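Local coordinates for protein GH26C (Muricauda sp. MAR_2010_75, PDB 6Q78) that probably hydrolyses internal beta-1,4-mannosidic linkages in mannans, as an endo-acting glycoside hydrolase of family 26, at residues Gly350-Thr361 with Asp392-Glu401. Residues are numbered along the deposited sequence; the frame is centred on the assembly and turned at random.
Sequences GFFTNNLFEALT and DFMEFVSKPE
Asp392 closes its carboxylate over the first turn of helix 351-361. Its OD2 takes the N-H of Phe352 (N to OD2 2.8 Å), and its OD1 takes two donors from Thr353, the backbone N at 3.0 Å and OG1 at 2.9 Å. Both N-H groups arrive on the syn sides, somewhat out of the carboxylate plane, whereas OG1 lies nearly in line with the CG-OD1 bond. With chi1 at 174°, CG of Asp392 swings away from its own backbone N and carries the carboxylate to the helix's N-terminal end, just after Gly350 at the N-cap position, where the helix dipole would probably stabilise its negative charge. Replacing the aspartate with alanine removes both oxygens, which would probably leave the N-H groups of Phe352 and Thr353 without their acceptors and the Thr353 hydroxyl freer to turn.

Phe393 points its edge at the face of Phe352 in a T-shaped pair, planes at 77°, with CD1 above the ring centre; Phe351 CD2 lies over the opposite face, toward the rim. Phe396 is a knob in the hole formed by Phe352, Thr353, Leu356 and Phe357, its CB 3.6 Å from Phe352 CB and its CZ 4.0 Å from Leu356 CD2.

Beyond helix 392-397, bent Lys399 lays CG over the face of Phe357, toward the rim, in a CH-pi contact, while Glu401 OE1 approaches the ring edge near CZ at 3.4 Å.

The N-to-C directions of helix segments 351-361 and 392-397 lie 47° apart, their axes 7.6 Å apart at closest approach, against the TIM barrel: Leu356, Phe393 and Phe396 reach Phe372 of strand 369-372, Phe396 also touches Val83 of strand 81-86, and Phe393 packs on helix 101-106.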
loop_
_atom_site.group_PDB
_atom_site.type_symbol
_atom_site.label_atom_id
_atom_site.label_comp_id
_atom_site.label_asym_id
_atom_site.label_seq_id
_atom_site.Cartn_x
_atom_site.Cartn_y
_atom_site.Cartn_z
ATOM N N GLY A 350 -9.107 19.632 -13.647
ATOM C CA GLY A 350 -8.723 19.941 -12.287
ATOM C C GLY A 350 -8.755 18.771 -11.333
ATOM O O GLY A 350 -8.777 18.980 -10.118
ATOM N N PHE A 351 -8.747 17.536 -11.845
ATOM C CA PHE A 351 -8.803 16.371 -10.963
ATOM C C PHE A 351 -7.772 16.438 -9.837
ATOM O O PHE A 351 -8.095 16.234 -8.662
ATOM C CB PHE A 351 -8.608 15.058 -11.724
ATOM C CG PHE A 351 -8.550 13.891 -10.808
ATOM C CD1 PHE A 351 -9.702 13.472 -10.147
ATOM C CD2 PHE A 351 -7.345 13.268 -10.508
ATOM C CE1 PHE A 351 -9.662 12.431 -9.233
ATOM C CE2 PHE A 351 -7.297 12.217 -9.598
ATOM C CZ PHE A 351 -8.467 11.796 -8.946
ATOM N N PHE A 352 -6.499 16.616 -10.180
ATOM C CA PHE A 352 -5.473 16.478 -9.148
ATOM C C PHE A 352 -5.498 17.654 -8.187
ATOM O O PHE A 352 -5.398 17.476 -6.963
ATOM C CB PHE A 352 -4.081 16.341 -9.783
ATOM C CG PHE A 352 -3.907 15.094 -10.611
ATOM C CD1 PHE A 352 -3.779 13.846 -9.993
ATOM C CD2 PHE A 352 -3.861 15.167 -11.995
ATOM C CE1 PHE A 352 -3.627 12.679 -10.750
ATOM C CE2 PHE A 352 -3.694 13.987 -12.772
ATOM C CZ PHE A 352 -3.577 12.744 -12.133
ATOM N N THR A 353 -5.606 18.863 -8.722
ATOM C CA THR A 353 -5.474 20.045 -7.886
ATOM C C THR A 353 -6.746 20.329 -7.102
ATOM O O THR A 353 -6.673 20.705 -5.924
ATOM C CB THR A 353 -5.093 21.237 -8.759
ATOM O OG1 THR A 353 -3.812 20.971 -9.368
ATOM C CG2 THR A 353 -5.021 22.495 -7.926
ATOM N N ASN A 354 -7.919 20.154 -7.722
ATOM C CA ASN A 354 -9.178 20.580 -7.114
ATOM C C ASN A 354 -9.957 19.445 -6.466
ATOM O O ASN A 354 -10.854 19.710 -5.646
ATOM C CB ASN A 354 -10.087 21.200 -8.173
ATOM C CG ASN A 354 -9.448 22.406 -8.831
ATOM O OD1 ASN A 354 -8.724 23.163 -8.184
ATOM N ND2 ASN A 354 -9.695 22.580 -10.124
ATOM N N ASN A 355 -9.689 18.202 -6.855
ATOM C CA ASN A 355 -10.449 17.065 -6.348
ATOM C C ASN A 355 -9.588 16.247 -5.394
ATOM O O ASN A 355 -9.844 16.212 -4.192
ATOM C CB ASN A 355 -10.993 16.198 -7.487
ATOM C CG ASN A 355 -12.045 16.912 -8.315
ATOM O OD1 ASN A 355 -12.260 18.131 -8.184
ATOM N ND2 ASN A 355 -12.729 16.147 -9.176
ATOM N N LEU A 356 -8.561 15.577 -5.903
ATOM C CA LEU A 356 -7.726 14.747 -5.047
ATOM C C LEU A 356 -7.052 15.575 -3.961
ATOM O O LEU A 356 -7.111 15.221 -2.776
ATOM C CB LEU A 356 -6.687 14.008 -5.892
ATOM C CG LEU A 356 -5.717 13.198 -5.037
ATOM C CD1 LEU A 356 -6.446 12.062 -4.260
ATOM C CD2 LEU A 356 -4.666 12.587 -5.944
ATOM N N PHE A 357 -6.408 16.691 -4.336
ATOM C CA PHE A 357 -5.677 17.461 -3.329
ATOM C C PHE A 357 -6.602 17.934 -2.220
ATOM O O PHE A 357 -6.242 17.893 -1.033
ATOM C CB PHE A 357 -4.966 18.650 -3.961
ATOM C CG PHE A 357 -4.156 19.459 -2.974
ATOM C CD1 PHE A 357 -2.906 19.006 -2.559
ATOM C CD2 PHE A 357 -4.668 20.637 -2.434
ATOM C CE1 PHE A 357 -2.153 19.762 -1.627
ATOM C CE2 PHE A 357 -3.931 21.380 -1.509
ATOM C CZ PHE A 357 -2.676 20.944 -1.115
ATOM N N GLU A 358 -7.792 18.391 -2.585
ATOM C CA GLU A 358 -8.752 18.841 -1.582
ATOM C C GLU A 358 -9.164 17.706 -0.655
ATOM O O GLU A 358 -9.246 17.888 0.564
ATOM C CB GLU A 358 -9.966 19.457 -2.281
ATOM C CG GLU A 358 -9.618 20.763 -2.927
ATOM C CD GLU A 358 -9.287 21.795 -1.883
ATOM O OE1 GLU A 358 -9.964 21.780 -0.835
ATOM O OE2 GLU A 358 -8.350 22.591 -2.089
ATOM N N ALA A 359 -9.428 16.522 -1.204
ATOM C CA ALA A 359 -9.787 15.412 -0.330
ATOM C C ALA A 359 -8.652 15.052 0.617
ATOM O O ALA A 359 -8.900 14.575 1.731
ATOM C CB ALA A 359 -10.193 14.199 -1.174
ATOM N N LEU A 360 -7.390 15.186 0.167
ATOM C CA LEU A 360 -6.234 14.822 0.986
ATOM C C LEU A 360 -5.895 15.849 2.055
ATOM O O LEU A 360 -5.107 15.535 2.955
ATOM C CB LEU A 360 -4.995 14.649 0.099
ATOM C CG LEU A 360 -5.024 13.510 -0.918
ATOM C CD1 LEU A 360 -3.813 13.516 -1.858
ATOM C CD2 LEU A 360 -5.058 12.202 -0.163
ATOM N N THR A 361 -6.460 17.054 1.995
ATOM C CA THR A 361 -6.002 18.103 2.896
ATOM C C THR A 361 -7.121 18.812 3.656
ATOM O O THR A 361 -6.870 19.348 4.733
ATOM C CB THR A 361 -5.154 19.155 2.150
ATOM O OG1 THR A 361 -5.934 19.778 1.112
ATOM C CG2 THR A 361 -3.914 18.536 1.548
ATOM N N ASP A 392 -2.300 20.019 -14.731
ATOM C CA ASP A 392 -3.020 19.871 -13.478
ATOM C C ASP A 392 -2.156 19.049 -12.496
ATOM O O ASP A 392 -2.028 19.391 -11.362
ATOM C CB ASP A 392 -4.377 19.202 -13.764
ATOM C CG ASP A 392 -5.162 18.856 -12.520
ATOM O OD1 ASP A 392 -5.121 19.581 -11.553
ATOM O OD2 ASP A 392 -5.830 17.835 -12.588
ATOM N N PHE A 393 -1.540 17.996 -12.990
ATOM C CA PHE A 393 -0.668 17.186 -12.150
ATOM C C PHE A 393 0.532 17.992 -11.669
ATOM O O PHE A 393 0.944 17.862 -10.557
ATOM C CB PHE A 393 -0.217 15.947 -12.901
ATOM C CG PHE A 393 0.479 14.925 -12.047
ATOM C CD1 PHE A 393 -0.244 14.134 -11.210
ATOM C CD2 PHE A 393 1.819 14.747 -12.110
ATOM C CE1 PHE A 393 0.372 13.160 -10.440
ATOM C CE2 PHE A 393 2.451 13.802 -11.340
ATOM C CZ PHE A 393 1.722 12.991 -10.499
ATOM N N MET A 394 1.096 18.826 -12.537
ATOM C CA MET A 394 2.225 19.652 -12.140
ATOM C C MET A 394 1.849 20.618 -11.049
ATOM O O MET A 394 2.595 20.845 -10.138
ATOM C CB MET A 394 2.766 20.424 -13.340
ATOM C CG MET A 394 3.442 19.550 -14.361
ATOM S SD MET A 394 4.945 18.740 -13.774
ATOM C CE MET A 394 5.683 19.928 -12.684
ATOM N N GLU A 395 0.668 21.196 -11.160
ATOM C CA GLU A 395 0.202 22.095 -10.144
ATOM C C GLU A 395 0.034 21.361 -8.818
ATOM O O GLU A 395 0.416 21.864 -7.794
ATOM C CB GLU A 395 -1.092 22.804 -10.566
ATOM C CG GLU A 395 -1.534 23.826 -9.543
ATOM C CD GLU A 395 -2.740 24.629 -9.961
ATOM O OE1 GLU A 395 -3.308 24.367 -11.028
ATOM O OE2 GLU A 395 -3.102 25.494 -9.179
ATOM N N PHE A 396 -0.519 20.158 -8.877
ATOM C CA PHE A 396 -0.700 19.341 -7.686
ATOM C C PHE A 396 0.637 19.023 -7.020
ATOM O O PHE A 396 0.794 19.234 -5.816
ATOM C CB PHE A 396 -1.490 18.081 -8.069
ATOM C CG PHE A 396 -1.415 16.941 -7.079
ATOM C CD1 PHE A 396 -1.941 17.063 -5.801
ATOM C CD2 PHE A 396 -0.868 15.728 -7.458
ATOM C CE1 PHE A 396 -1.893 15.998 -4.903
ATOM C CE2 PHE A 396 -0.815 14.647 -6.573
ATOM C CZ PHE A 396 -1.346 14.784 -5.291
ATOM N N VAL A 397 1.617 18.523 -7.782
ATOM C CA VAL A 397 2.882 18.106 -7.162
ATOM C C VAL A 397 3.724 19.290 -6.712
ATOM O O VAL A 397 4.685 19.114 -5.955
ATOM C CB VAL A 397 3.715 17.084 -7.978
ATOM C CG1 VAL A 397 2.895 15.838 -8.271
ATOM C CG2 VAL A 397 4.284 17.723 -9.259
ATOM N N SER A 398 3.396 20.485 -7.178
ATOM C CA SER A 398 4.063 21.692 -6.715
ATOM C C SER A 398 3.512 22.214 -5.395
ATOM O O SER A 398 4.114 23.128 -4.824
ATOM C CB SER A 398 3.982 22.773 -7.789
ATOM O OG SER A 398 4.525 22.264 -8.997
ATOM N N LYS A 399 2.404 21.663 -4.894
ATOM C CA LYS A 399 1.871 22.113 -3.618
ATOM C C LYS A 399 2.873 21.791 -2.513
ATOM O O LYS A 399 3.535 20.742 -2.556
ATOM C CB LYS A 399 0.541 21.422 -3.303
ATOM C CG LYS A 399 -0.645 21.771 -4.229
ATOM C CD LYS A 399 -1.169 23.188 -3.996
ATOM C CE LYS A 399 -2.472 23.437 -4.758
ATOM N NZ LYS A 399 -3.128 24.739 -4.343
ATOM N N PRO A 400 3.009 22.654 -1.506
ATOM C CA PRO A 400 4.030 22.390 -0.481
ATOM C C PRO A 400 3.806 21.078 0.258
ATOM O O PRO A 400 4.783 20.442 0.667
ATOM C CB PRO A 400 3.953 23.620 0.440
ATOM C CG PRO A 400 2.663 24.277 0.116
ATOM C CD PRO A 400 2.341 23.954 -1.312
ATOM N N GLU A 401 2.550 20.644 0.417
ATOM C CA GLU A 401 2.265 19.394 1.117
ATOM C C GLU A 401 2.849 18.176 0.404
ATOM O O GLU A 401 3.080 17.150 1.049
ATOM C CB GLU A 401 0.751 19.209 1.247
ATOM C CG GLU A 401 0.037 20.179 2.246
ATOM C CD GLU A 401 -0.017 21.650 1.805
ATOM O OE1 GLU A 401 0.057 21.922 0.594
ATOM O OE2 GLU A 401 -0.139 22.561 2.682
#